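PDB 4JZA: uncharacterized protein from Legionella longbeachae NSW150, which probably hydrolyses the 3-phosphate of phosphatidylinositol 3-phosphate, acting as a bacterial phosphoinositide phosphatase on lipids involved in the interaction between pathogen and host. Local coordinates for residues E131-A136 with N612-E617; D50-A55 with N654-I659; R341-T344 with P348-Y351. One frame throughout, in Å; residues are numbered along the deposited sequence.

Contact 1: E131-A136 with N612-E617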
ATOM      1  N   GLU A 131       2.967  -1.814  -3.781  1.00 35.63           N
ATOM      2  CA  GLU A 131       2.747  -3.139  -3.098  1.00 33.56           C
ATOM      3  C   GLU A 131       4.034  -3.896  -2.894  1.00 32.40           C
ATOM      4  O   GLU A 131       4.223  -4.531  -1.862  1.00 34.58           O
ATOM      5  CB  GLU A 131       1.655  -3.993  -3.811  1.00 32.73           C
ATOM      6  CG  GLU A 131       0.269  -3.361  -3.679  1.00 33.07           C
ATOM      7  CD  GLU A 131      -0.788  -3.898  -4.618  1.00 35.56           C
ATOM      8  OE1 GLU A 131      -1.019  -5.120  -4.728  1.00 39.73           O
ATOM      9  OE2 GLU A 131      -1.448  -3.101  -5.267  1.00 41.75           O
ATOM     10  N   ALA A 132       4.957  -3.798  -3.827  1.00 33.63           N
ATOM     11  CA  ALA A 132       6.299  -4.329  -3.559  1.00 36.10           C
ATOM     12  C   ALA A 132       6.927  -3.682  -2.339  1.00 34.40           C
ATOM     13  O   ALA A 132       7.538  -4.347  -1.558  1.00 35.25           O
ATOM     14  CB  ALA A 132       7.224  -4.174  -4.764  1.00 37.67           C
ATOM     15  N   GLU A 133       6.756  -2.394  -2.141  1.00 36.77           N
ATOM     16  CA  GLU A 133       7.333  -1.783  -0.956  1.00 39.19           C
ATOM     17  C   GLU A 133       6.739  -2.368   0.334  1.00 38.58           C
ATOM     18  O   GLU A 133       7.440  -2.571   1.304  1.00 39.98           O
ATOM     19  CB  GLU A 133       7.100  -0.284  -0.967  1.00 43.21           C
ATOM     20  CG  GLU A 133       7.912   0.432   0.101  1.00 46.64           C
ATOM     21  CD  GLU A 133       7.422   1.837   0.422  1.00 47.79           C
ATOM     22  OE1 GLU A 133       8.257   2.547   0.995  1.00 46.43           O
ATOM     23  OE2 GLU A 133       6.255   2.230   0.127  1.00 44.88           O
ATOM     24  N   GLN A 134       5.439  -2.621   0.339  1.00 35.99           N
ATOM     25  CA  GLN A 134       4.769  -3.147   1.503  1.00 34.38           C
ATOM     26  C   GLN A 134       5.295  -4.504   1.899  1.00 32.93           C
ATOM     27  O   GLN A 134       5.594  -4.726   3.047  1.00 32.10           O
ATOM     28  CB  GLN A 134       3.283  -3.278   1.180  1.00 38.18           C
ATOM     29  CG  GLN A 134       2.516  -1.968   0.974  1.00 38.89           C
ATOM     30  CD  GLN A 134       1.105  -2.253   0.547  1.00 43.62           C
ATOM     31  OE1 GLN A 134       0.678  -3.315   0.670  1.00 54.27           O
ATOM     32  NE2 GLN A 134       0.381  -1.342   0.159  1.00 46.30           N
ATOM     33  N   TYR A 135       5.384  -5.417   0.928  1.00 35.24           N
ATOM     34  CA  TYR A 135       5.953  -6.752   1.144  1.00 35.63           C
ATOM     35  C   TYR A 135       7.453  -6.632   1.485  1.00 36.72           C
ATOM     36  O   TYR A 135       7.919  -7.357   2.370  1.00 35.99           O
ATOM     37  CB  TYR A 135       5.725  -7.698  -0.034  1.00 35.26           C
ATOM     38  CG  TYR A 135       4.355  -8.284  -0.056  1.00 35.34           C
ATOM     39  CD1 TYR A 135       3.334  -7.648  -0.705  1.00 36.82           C
ATOM     40  CD2 TYR A 135       4.087  -9.503   0.531  1.00 36.29           C
ATOM     41  CE1 TYR A 135       2.062  -8.174  -0.726  1.00 36.92           C
ATOM     42  CE2 TYR A 135       2.819 -10.045   0.517  1.00 34.61           C
ATOM     43  CZ  TYR A 135       1.821  -9.354  -0.107  1.00 36.65           C
ATOM     44  OH  TYR A 135       0.560  -9.837  -0.135  1.00 41.22           O
ATOM     45  N   ALA A 136       8.199  -5.717   0.878  1.00 33.57           N
ATOM     46  CA  ALA A 136       9.600  -5.544   1.346  1.00 37.28           C
ATOM     47  C   ALA A 136       9.674  -5.198   2.821  1.00 38.52           C
ATOM     48  O   ALA A 136      10.574  -5.682   3.535  1.00 34.43           O
ATOM     49  CB  ALA A 136      10.378  -4.458   0.578  1.00 37.47           C
ATOM     50  N   ASN A 612       5.451   2.635   8.510  1.00 40.31           N
ATOM     51  CA  ASN A 612       4.557   2.063   7.513  1.00 38.65           C
ATOM     52  C   ASN A 612       4.981   2.304   6.069  1.00 37.14           C
ATOM     53  O   ASN A 612       4.836   1.434   5.228  1.00 36.92           O
ATOM     54  CB  ASN A 612       3.125   2.526   7.742  1.00 38.68           C
ATOM     55  CG  ASN A 612       2.505   1.905   8.968  1.00 37.43           C
ATOM     56  OD1 ASN A 612       1.959   0.817   8.912  1.00 38.81           O
ATOM     57  ND2 ASN A 612       2.585   2.598  10.078  1.00 38.32           N
ATOM     58  N   ALA A 613       5.463   3.504   5.780  1.00 37.26           N
ATOM     59  CA  ALA A 613       6.105   3.805   4.508  1.00 36.05           C
ATOM     60  C   ALA A 613       7.224   4.804   4.732  1.00 34.99           C
ATOM     61  O   ALA A 613       6.967   5.997   4.793  1.00 36.10           O
ATOM     62  CB  ALA A 613       5.093   4.357   3.528  1.00 36.93           C
ATOM     63  N   PRO A 614       8.523   4.281   4.814  1.00 35.18           N
ATOM     64  CA  PRO A 614       9.525   5.276   5.249  1.00 35.67           C
ATOM     65  C   PRO A 614       9.651   6.520   4.381  1.00 37.76           C
ATOM     66  O   PRO A 614       9.615   6.444   3.166  1.00 38.65           O
ATOM     67  CB  PRO A 614      10.834   4.500   5.215  1.00 34.34           C
ATOM     68  CG  PRO A 614      10.444   3.148   5.621  1.00 36.58           C
ATOM     69  CD  PRO A 614       9.263   2.925   4.749  1.00 37.31           C
ATOM     70  N   GLY A 615       9.833   7.659   5.040  1.00 40.22           N
ATOM     71  CA  GLY A 615       9.795   8.970   4.426  1.00 39.35           C
ATOM     72  C   GLY A 615       8.414   9.586   4.449  1.00 40.49           C
ATOM     73  O   GLY A 615       8.190  10.677   3.957  1.00 41.13           O
ATOM     74  N   SER A 616       7.488   8.879   5.063  1.00 40.77           N
ATOM     75  CA  SER A 616       6.104   9.294   5.129  1.00 37.50           C
ATOM     76  C   SER A 616       5.782   9.734   6.535  1.00 38.35           C
ATOM     77  O   SER A 616       4.682   9.539   7.024  1.00 36.77           O
ATOM     78  CB  SER A 616       5.183   8.175   4.697  1.00 35.95           C
ATOM     79  OG  SER A 616       5.230   8.026   3.304  1.00 39.16           O
ATOM     80  N   GLU A 617       6.770  10.309   7.194  1.00 36.96           N
ATOM     81  CA  GLU A 617       6.633  10.654   8.583  1.00 36.59           C
ATOM     82  C   GLU A 617       5.911  11.967   8.711  1.00 37.14           C
ATOM     83  O   GLU A 617       6.508  13.024   8.674  1.00 41.47           O
ATOM     84  CB  GLU A 617       8.011  10.777   9.213  1.00 35.67           C
ATOM     85  CG  GLU A 617       8.737   9.456   9.361  1.00 35.34           C
ATOM     86  CD  GLU A 617       9.638   9.145   8.193  1.00 36.44           C
ATOM     87  OE1 GLU A 617      10.150  10.085   7.579  1.00 38.95           O
ATOM     88  OE2 GLU A 617       9.842   7.962   7.891  1.00 32.76           O
TER
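Glu133 reaches from helix 122-140 to the loop 612-617, and within these two segments its carboxylate meets carbon. OE1 of Glu133 lies 3.9 Å from CD of Pro614, and OE2 of the same glutamate stands 4.2 Å from CB of Ala613. CG is anti to the backbone N (chi1 -169°) and the chain stays extended beyond it, which carries the acid group away from the helix surface to the start of the turn. There it runs alongside the proline ring, the two pointing opposite ways.

Ala613 to Ser616 form a type II beta turn, with Pro614 at the second position and Gly615, at positive phi (91°), at the third. The close part of the contact is confined to the two van der Waals approaches around one buried acid. Beside it the fit slackens: CG of Gln134 comes no nearer to the loop than 5.9 Å, from O of Asn612, and Pro614 itself is partly exposed.

Polar partners come from outside the pair. OE1 of Glu133 is hydrogen-bonded to Ser51 and salt-bridged to Arg48, whose NH1 also bonds the carbonyl O of Pro614 and so bridges the contact; OE2 pairs with Arg341. These arginines would be expected to favour the charged acid. The contact joins helix 122-140 to the loop after helix 604-612, and helix 41-62 touches both sides, Ser51 against Pro614 and Ala55 against Glu133.

Contact 2: D50-A55 with N654-I659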
ATOM      1  N   ASP A  50      15.001   6.022  -0.701  1.00 42.64           N
ATOM      2  CA  ASP A  50      15.684   4.772  -0.400  1.00 45.79           C
ATOM      3  C   ASP A  50      14.693   3.634  -0.336  1.00 41.72           C
ATOM      4  O   ASP A  50      14.907   2.578  -0.893  1.00 48.53           O
ATOM      5  CB  ASP A  50      16.492   4.921   0.903  1.00 51.35           C
ATOM      6  CG  ASP A  50      17.214   3.625   1.344  1.00 55.89           C
ATOM      7  OD1 ASP A  50      18.118   3.098   0.656  1.00 66.41           O
ATOM      8  OD2 ASP A  50      16.898   3.146   2.433  1.00 58.29           O
ATOM      9  N   SER A  51      13.567   3.851   0.289  1.00 40.71           N
ATOM     10  CA  SER A  51      12.596   2.759   0.426  1.00 39.92           C
ATOM     11  C   SER A  51      12.017   2.305  -0.909  1.00 37.97           C
ATOM     12  O   SER A  51      11.745   1.127  -1.082  1.00 40.25           O
ATOM     13  CB  SER A  51      11.456   3.169   1.366  1.00 39.01           C
ATOM     14  OG  SER A  51      10.703   2.054   1.760  1.00 38.49           O
ATOM     15  N   LEU A  52      11.789   3.243  -1.819  1.00 35.84           N
ATOM     16  CA  LEU A  52      11.217   2.918  -3.113  1.00 36.21           C
ATOM     17  C   LEU A  52      12.237   2.238  -4.018  1.00 36.55           C
ATOM     18  O   LEU A  52      11.895   1.384  -4.871  1.00 36.69           O
ATOM     19  CB  LEU A  52      10.632   4.176  -3.785  1.00 35.42           C
ATOM     20  CG  LEU A  52       9.402   4.759  -3.097  1.00 36.47           C
ATOM     21  CD1 LEU A  52       8.986   6.019  -3.803  1.00 36.19           C
ATOM     22  CD2 LEU A  52       8.225   3.798  -3.053  1.00 37.18           C
ATOM     23  N   HIS A  53      13.479   2.662  -3.857  1.00 36.31           N
ATOM     24  CA  HIS A  53      14.608   2.020  -4.502  1.00 37.69           C
ATOM     25  C   HIS A  53      14.571   0.576  -4.035  1.00 38.15           C
ATOM     26  O   HIS A  53      14.380  -0.315  -4.859  1.00 34.79           O
ATOM     27  CB  HIS A  53      15.905   2.773  -4.134  1.00 40.03           C
ATOM     28  CG  HIS A  53      17.139   2.162  -4.654  1.00 41.06           C
ATOM     29  ND1 HIS A  53      17.868   1.251  -3.934  1.00 48.12           N
ATOM     30  CD2 HIS A  53      17.771   2.301  -5.834  1.00 45.67           C
ATOM     31  CE1 HIS A  53      18.913   0.860  -4.643  1.00 48.97           C
ATOM     32  NE2 HIS A  53      18.896   1.514  -5.789  1.00 47.11           N
ATOM     33  N   LYS A  54      14.657   0.324  -2.726  1.00 38.69           N
ATOM     34  CA  LYS A  54      14.510  -1.069  -2.276  1.00 43.24           C
ATOM     35  C   LYS A  54      13.212  -1.715  -2.766  1.00 42.85           C
ATOM     36  O   LYS A  54      13.189  -2.899  -3.014  1.00 50.45           O
ATOM     37  CB  LYS A  54      14.552  -1.182  -0.764  1.00 48.12           C
ATOM     38  CG  LYS A  54      15.955  -1.178  -0.185  1.00 48.74           C
ATOM     39  CD  LYS A  54      15.937  -0.734   1.269  1.00 49.47           C
ATOM     40  CE  LYS A  54      17.352  -0.495   1.742  1.00 55.07           C
ATOM     41  NZ  LYS A  54      17.386   0.556   2.784  1.00 59.64           N
ATOM     42  N   ALA A  55      12.136  -0.970  -2.944  1.00 39.38           N
ATOM     43  CA  ALA A  55      10.943  -1.610  -3.438  1.00 41.62           C
ATOM     44  C   ALA A  55      11.076  -2.046  -4.884  1.00 43.20           C
ATOM     45  O   ALA A  55      10.470  -3.051  -5.295  1.00 38.57           O
ATOM     46  CB  ALA A  55       9.734  -0.716  -3.278  1.00 41.34           C
ATOM     47  N   ASN A 654       2.678   8.242   1.554  1.00 38.18           N
ATOM     48  CA  ASN A 654       2.824   6.856   1.874  1.00 35.29           C
ATOM     49  C   ASN A 654       2.336   6.007   0.736  1.00 35.02           C
ATOM     50  O   ASN A 654       2.886   4.934   0.497  1.00 34.88           O
ATOM     51  CB  ASN A 654       2.060   6.502   3.114  1.00 34.72           C
ATOM     52  CG  ASN A 654       0.585   6.638   2.915  1.00 35.27           C
ATOM     53  OD1 ASN A 654       0.126   7.611   2.352  1.00 43.47           O
ATOM     54  ND2 ASN A 654      -0.156   5.698   3.371  1.00 35.84           N
ATOM     55  N   GLU A 655       1.311   6.471   0.035  1.00 36.78           N
ATOM     56  CA  GLU A 655       0.755   5.762  -1.159  1.00 40.23           C
ATOM     57  C   GLU A 655       1.524   6.320  -2.429  1.00 38.90           C
ATOM     58  O   GLU A 655       1.590   7.539  -2.632  1.00 38.93           O
ATOM     59  CB  GLU A 655      -0.781   5.960  -1.249  1.00 43.87           C
ATOM     60  CG  GLU A 655      -1.700   5.009  -0.458  1.00 49.81           C
ATOM     61  CD  GLU A 655      -1.933   3.666  -1.191  1.00 68.68           C
ATOM     62  OE1 GLU A 655      -2.839   2.902  -0.877  1.00 75.37           O
ATOM     63  OE2 GLU A 655      -1.207   3.296  -2.122  1.00 72.36           O
ATOM     64  N   VAL A 656       2.163   5.458  -3.235  1.00 37.75           N
ATOM     65  CA  VAL A 656       2.912   5.931  -4.418  1.00 37.83           C
ATOM     66  C   VAL A 656       2.020   6.787  -5.330  1.00 39.13           C
ATOM     67  O   VAL A 656       2.446   7.836  -5.823  1.00 39.14           O
ATOM     68  CB  VAL A 656       3.514   4.770  -5.202  1.00 37.92           C
ATOM     69  CG1 VAL A 656       4.285   5.214  -6.406  1.00 39.33           C
ATOM     70  CG2 VAL A 656       4.492   4.030  -4.342  1.00 40.56           C
ATOM     71  N   LYS A 657       0.771   6.377  -5.518  1.00 40.43           N
ATOM     72  CA  LYS A 657      -0.118   7.138  -6.384  1.00 41.24           C
ATOM     73  C   LYS A 657      -0.329   8.534  -5.859  1.00 42.66           C
ATOM     74  O   LYS A 657      -0.569   9.415  -6.636  1.00 45.64           O
ATOM     75  CB  LYS A 657      -1.464   6.475  -6.599  1.00 38.80           C
ATOM     76  CG  LYS A 657      -2.335   6.337  -5.386  1.00 41.56           C
ATOM     77  CD  LYS A 657      -3.566   5.517  -5.797  1.00 44.01           C
ATOM     78  CE  LYS A 657      -4.858   5.868  -5.055  1.00 47.24           C
ATOM     79  NZ  LYS A 657      -4.990   5.208  -3.731  1.00 50.66           N
ATOM     80  N   ASN A 658      -0.216   8.751  -4.558  1.00 43.19           N
ATOM     81  CA  ASN A 658      -0.443  10.081  -4.034  1.00 42.80           C
ATOM     82  C   ASN A 658       0.795  10.927  -3.954  1.00 47.03           C
ATOM     83  O   ASN A 658       0.734  12.063  -3.493  1.00 47.96           O
ATOM     84  CB  ASN A 658      -1.128  10.063  -2.693  1.00 38.90           C
ATOM     85  CG  ASN A 658      -2.494   9.450  -2.753  1.00 38.89           C
ATOM     86  OD1 ASN A 658      -3.172   9.412  -3.767  1.00 39.23           O
ATOM     87  ND2 ASN A 658      -2.890   8.953  -1.664  1.00 41.98           N
ATOM     88  N   ILE A 659       1.917  10.403  -4.402  1.00 48.73           N
ATOM     89  CA  ILE A 659       3.076  11.238  -4.535  1.00 50.53           C
ATOM     90  C   ILE A 659       2.734  12.284  -5.616  1.00 56.37           C
ATOM     91  O   ILE A 659       3.172  13.433  -5.530  1.00 55.79           O
ATOM     92  CB  ILE A 659       4.309  10.345  -4.802  1.00 50.04           C
ATOM     93  CG1 ILE A 659       4.543   9.500  -3.545  1.00 51.04           C
ATOM     94  CG2 ILE A 659       5.556  11.145  -5.173  1.00 47.59           C
ATOM     95  CD1 ILE A 659       5.955   8.971  -3.376  1.00 49.71           C
TER
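Leu52 and Val656 meet methyl to methyl where helix 41-62 faces the loop after helix 643-652. Followed outward, the leucine begins at a CB directed toward the loop but still 6.2 Å from CG2 of Val656. CG stands anti to the carbonyl carbon (chi1 -68°) and shortens the gap, lying 5.1 Å from that same Val656 CG2. At the fork the work is divided. CD2 of Leu52 touches CG2 of Val656 at 4.0 Å, while CD1 of Leu52 turns to CD1 of Ile659, a looser approach of 4.3 Å.

Val656 answers with the branch that is anti to its own carbonyl carbon. No hydrogen bond crosses the contact, which rests on dispersion and the exclusion of water. Val656 and Ile659 can share one leucine because they are three residues apart in the chain and both turn their side chains toward it; the backbone N of Val656 is tied to Asn130 by a hydrogen bond.

The surroundings are not wholly apolar, since Leu52 also touches Glu133 of helix 122-140. Thr106 of helix 95-116 touches all three apolar residues, and Leu102 of that helix lies against Ile659. The arrangement is that of buried apolar packing among helices, here 41-62 and 95-116, lined also by the segment that follows helix 643-652.

Contact 3: R341-T344 with P348-Y351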
ATOM      1  N   ARG A 341      -0.869   0.010   4.867  1.00 38.04           N
ATOM      2  CA  ARG A 341      -1.531  -0.017   3.539  1.00 37.41           C
ATOM      3  C   ARG A 341      -1.830  -1.432   3.091  1.00 38.93           C
ATOM      4  O   ARG A 341      -2.460  -1.647   2.070  1.00 38.64           O
ATOM      5  CB  ARG A 341      -0.628   0.562   2.482  1.00 35.97           C
ATOM      6  CG  ARG A 341      -0.327   2.027   2.603  1.00 36.33           C
ATOM      7  CD  ARG A 341       0.841   2.326   1.659  1.00 37.46           C
ATOM      8  NE  ARG A 341       2.137   1.960   2.205  1.00 35.01           N
ATOM      9  CZ  ARG A 341       3.230   1.792   1.497  1.00 36.09           C
ATOM     10  NH1 ARG A 341       3.232   1.944   0.180  1.00 39.15           N
ATOM     11  NH2 ARG A 341       4.338   1.460   2.119  1.00 38.15           N
ATOM     12  N   HIS A 342      -1.333  -2.388   3.860  1.00 38.45           N
ATOM     13  CA  HIS A 342      -1.224  -3.736   3.431  1.00 35.21           C
ATOM     14  C   HIS A 342      -2.378  -4.506   4.035  1.00 33.64           C
ATOM     15  O   HIS A 342      -2.209  -5.248   4.995  1.00 29.36           O
ATOM     16  CB  HIS A 342       0.119  -4.320   3.884  1.00 35.33           C
ATOM     17  CG  HIS A 342       0.405  -5.647   3.272  1.00 37.59           C
ATOM     18  ND1 HIS A 342       1.651  -6.139   3.095  1.00 37.71           N
ATOM     19  CD2 HIS A 342      -0.420  -6.594   2.806  1.00 38.40           C
ATOM     20  CE1 HIS A 342       1.585  -7.309   2.486  1.00 40.93           C
ATOM     21  NE2 HIS A 342       0.336  -7.625   2.342  1.00 39.63           N
ATOM     22  N   ARG A 343      -3.545  -4.390   3.412  1.00 35.43           N
ATOM     23  CA  ARG A 343      -4.750  -5.008   3.980  1.00 37.73           C
ATOM     24  C   ARG A 343      -5.338  -6.172   3.185  1.00 39.07           C
ATOM     25  O   ARG A 343      -6.561  -6.414   3.228  1.00 39.09           O
ATOM     26  CB  ARG A 343      -5.760  -3.885   4.222  1.00 38.61           C
ATOM     27  CG  ARG A 343      -5.076  -2.697   4.880  1.00 37.25           C
ATOM     28  CD  ARG A 343      -4.670  -3.076   6.295  1.00 39.29           C
ATOM     29  NE  ARG A 343      -5.846  -2.915   7.119  1.00 39.06           N
ATOM     30  CZ  ARG A 343      -6.516  -3.891   7.639  1.00 42.62           C
ATOM     31  NH1 ARG A 343      -6.085  -5.113   7.523  1.00 48.88           N
ATOM     32  NH2 ARG A 343      -7.604  -3.641   8.314  1.00 47.59           N
ATOM     33  N   THR A 344      -4.455  -6.883   2.463  1.00 40.27           N
ATOM     34  CA  THR A 344      -4.818  -8.018   1.639  1.00 39.45           C
ATOM     35  C   THR A 344      -4.605  -9.389   2.325  1.00 43.02           C
ATOM     36  O   THR A 344      -5.027 -10.424   1.798  1.00 41.75           O
ATOM     37  CB  THR A 344      -4.016  -8.006   0.334  1.00 38.92           C
ATOM     38  OG1 THR A 344      -2.625  -7.918   0.613  1.00 38.59           O
ATOM     39  CG2 THR A 344      -4.398  -6.848  -0.496  1.00 39.15           C
ATOM     40  N   PRO A 348      -3.643  -8.353  11.408  1.00 41.34           N
ATOM     41  CA  PRO A 348      -3.692  -6.890  11.636  1.00 41.39           C
ATOM     42  C   PRO A 348      -2.469  -6.103  11.266  1.00 39.94           C
ATOM     43  O   PRO A 348      -1.314  -6.549  11.464  1.00 37.64           O
ATOM     44  CB  PRO A 348      -3.826  -6.762  13.152  1.00 39.75           C
ATOM     45  CG  PRO A 348      -4.157  -8.118  13.644  1.00 41.13           C
ATOM     46  CD  PRO A 348      -3.655  -9.109  12.668  1.00 42.71           C
ATOM     47  N   ALA A 349      -2.742  -4.895  10.809  1.00 38.17           N
ATOM     48  CA  ALA A 349      -1.697  -4.051  10.300  1.00 38.87           C
ATOM     49  C   ALA A 349      -1.440  -2.996  11.284  1.00 38.38           C
ATOM     50  O   ALA A 349      -2.340  -2.603  12.034  1.00 37.86           O
ATOM     51  CB  ALA A 349      -2.089  -3.423   8.983  1.00 40.84           C
ATOM     52  N   ASN A 350      -0.198  -2.526  11.264  1.00 38.26           N
ATOM     53  CA  ASN A 350       0.234  -1.435  12.104  1.00 38.18           C
ATOM     54  C   ASN A 350      -0.151  -1.706  13.538  1.00 39.23           C
ATOM     55  O   ASN A 350      -0.610  -0.798  14.229  1.00 43.09           O
ATOM     56  CB  ASN A 350      -0.366  -0.110  11.597  1.00 38.01           C
ATOM     57  CG  ASN A 350       0.339   1.121  12.157  1.00 38.45           C
ATOM     58  OD1 ASN A 350       1.457   1.064  12.721  1.00 40.12           O
ATOM     59  ND2 ASN A 350      -0.309   2.255  12.005  1.00 37.41           N
ATOM     60  N   TYR A 351       0.056  -2.955  13.982  1.00 37.67           N
ATOM     61  CA  TYR A 351      -0.403  -3.428  15.272  1.00 38.29           C
ATOM     62  C   TYR A 351       0.651  -3.203  16.329  1.00 38.04           C
ATOM     63  O   TYR A 351       1.777  -3.642  16.185  1.00 37.04           O
ATOM     64  CB  TYR A 351      -0.749  -4.900  15.184  1.00 41.67           C
ATOM     65  CG  TYR A 351      -1.260  -5.572  16.473  1.00 48.27           C
ATOM     66  CD1 TYR A 351      -2.304  -5.010  17.233  1.00 46.71           C
ATOM     67  CD2 TYR A 351      -0.745  -6.808  16.888  1.00 48.96           C
ATOM     68  CE1 TYR A 351      -2.809  -5.646  18.360  1.00 44.81           C
ATOM     69  CE2 TYR A 351      -1.246  -7.451  18.013  1.00 49.40           C
ATOM     70  CZ  TYR A 351      -2.274  -6.875  18.756  1.00 48.75           C
ATOM     71  OH  TYR A 351      -2.726  -7.522  19.912  1.00 43.59           O
TER
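A buried loop-to-loop contact, built on Arg343 and Ala349, folds the chain back on itself just ahead of strand 352-359. Its closest approach is between aliphatic carbons. CD of Arg343 rests 3.7 Å from CB of Ala349, and the carbonyl O of His342 adds a looser approach at 4.4 Å to that Ala349 CB. The backbones stay well apart: the closest pair of CA atoms, those of His342 and Ala349, is separated by 6.9 Å, and no hydrogen bond joins the two segments.

The shape of the arginine brings its middle, and not its charged end, to the contact. A bend at chi2 (-68°) folds CD back to the methyl of Ala349, and the further bend at chi3 (-82°) turns the guanidinium, which stays oblique to that methyl. Ala349 contributes a CB directed toward the other segment, where it meets CD of the bent side chain.

Polar ties outside the pair anchor each limb. The backbone N of Arg343 is hydrogen-bonded to Asp382 and its O to Thr380, while the main chain of Ala349 is hydrogen-bonded to Ser376. On the limb of residues 341-344, the His342 ring meets that of Tyr135 with planes at about 55°. The long connection from helix 315-325 thus folds back before it enters strand 352-359, an interior strand of the mixed sheet in this alpha/beta protein.

In the fold
All three contacts are buried near the centre of the chain, yet their chemistry differs with their place. Contact 2, among the helices, is purely apolar across its pair; contact 1, only about 6 Å away between centres, sets a carboxylate, probably charged given its arginine partners, against carbon; contact 3, about 17 Å from contact 2 between centres, packs an arginine's aliphatic part at the approach to the sheet. Helix 41-62 supplies one side of contact 2 and flanks contact 1, while helix 122-140 supplies one side of contact 1 and borders both others. Glu133 and Arg341 form the shared polar link between these helices and the loops beside the sheet.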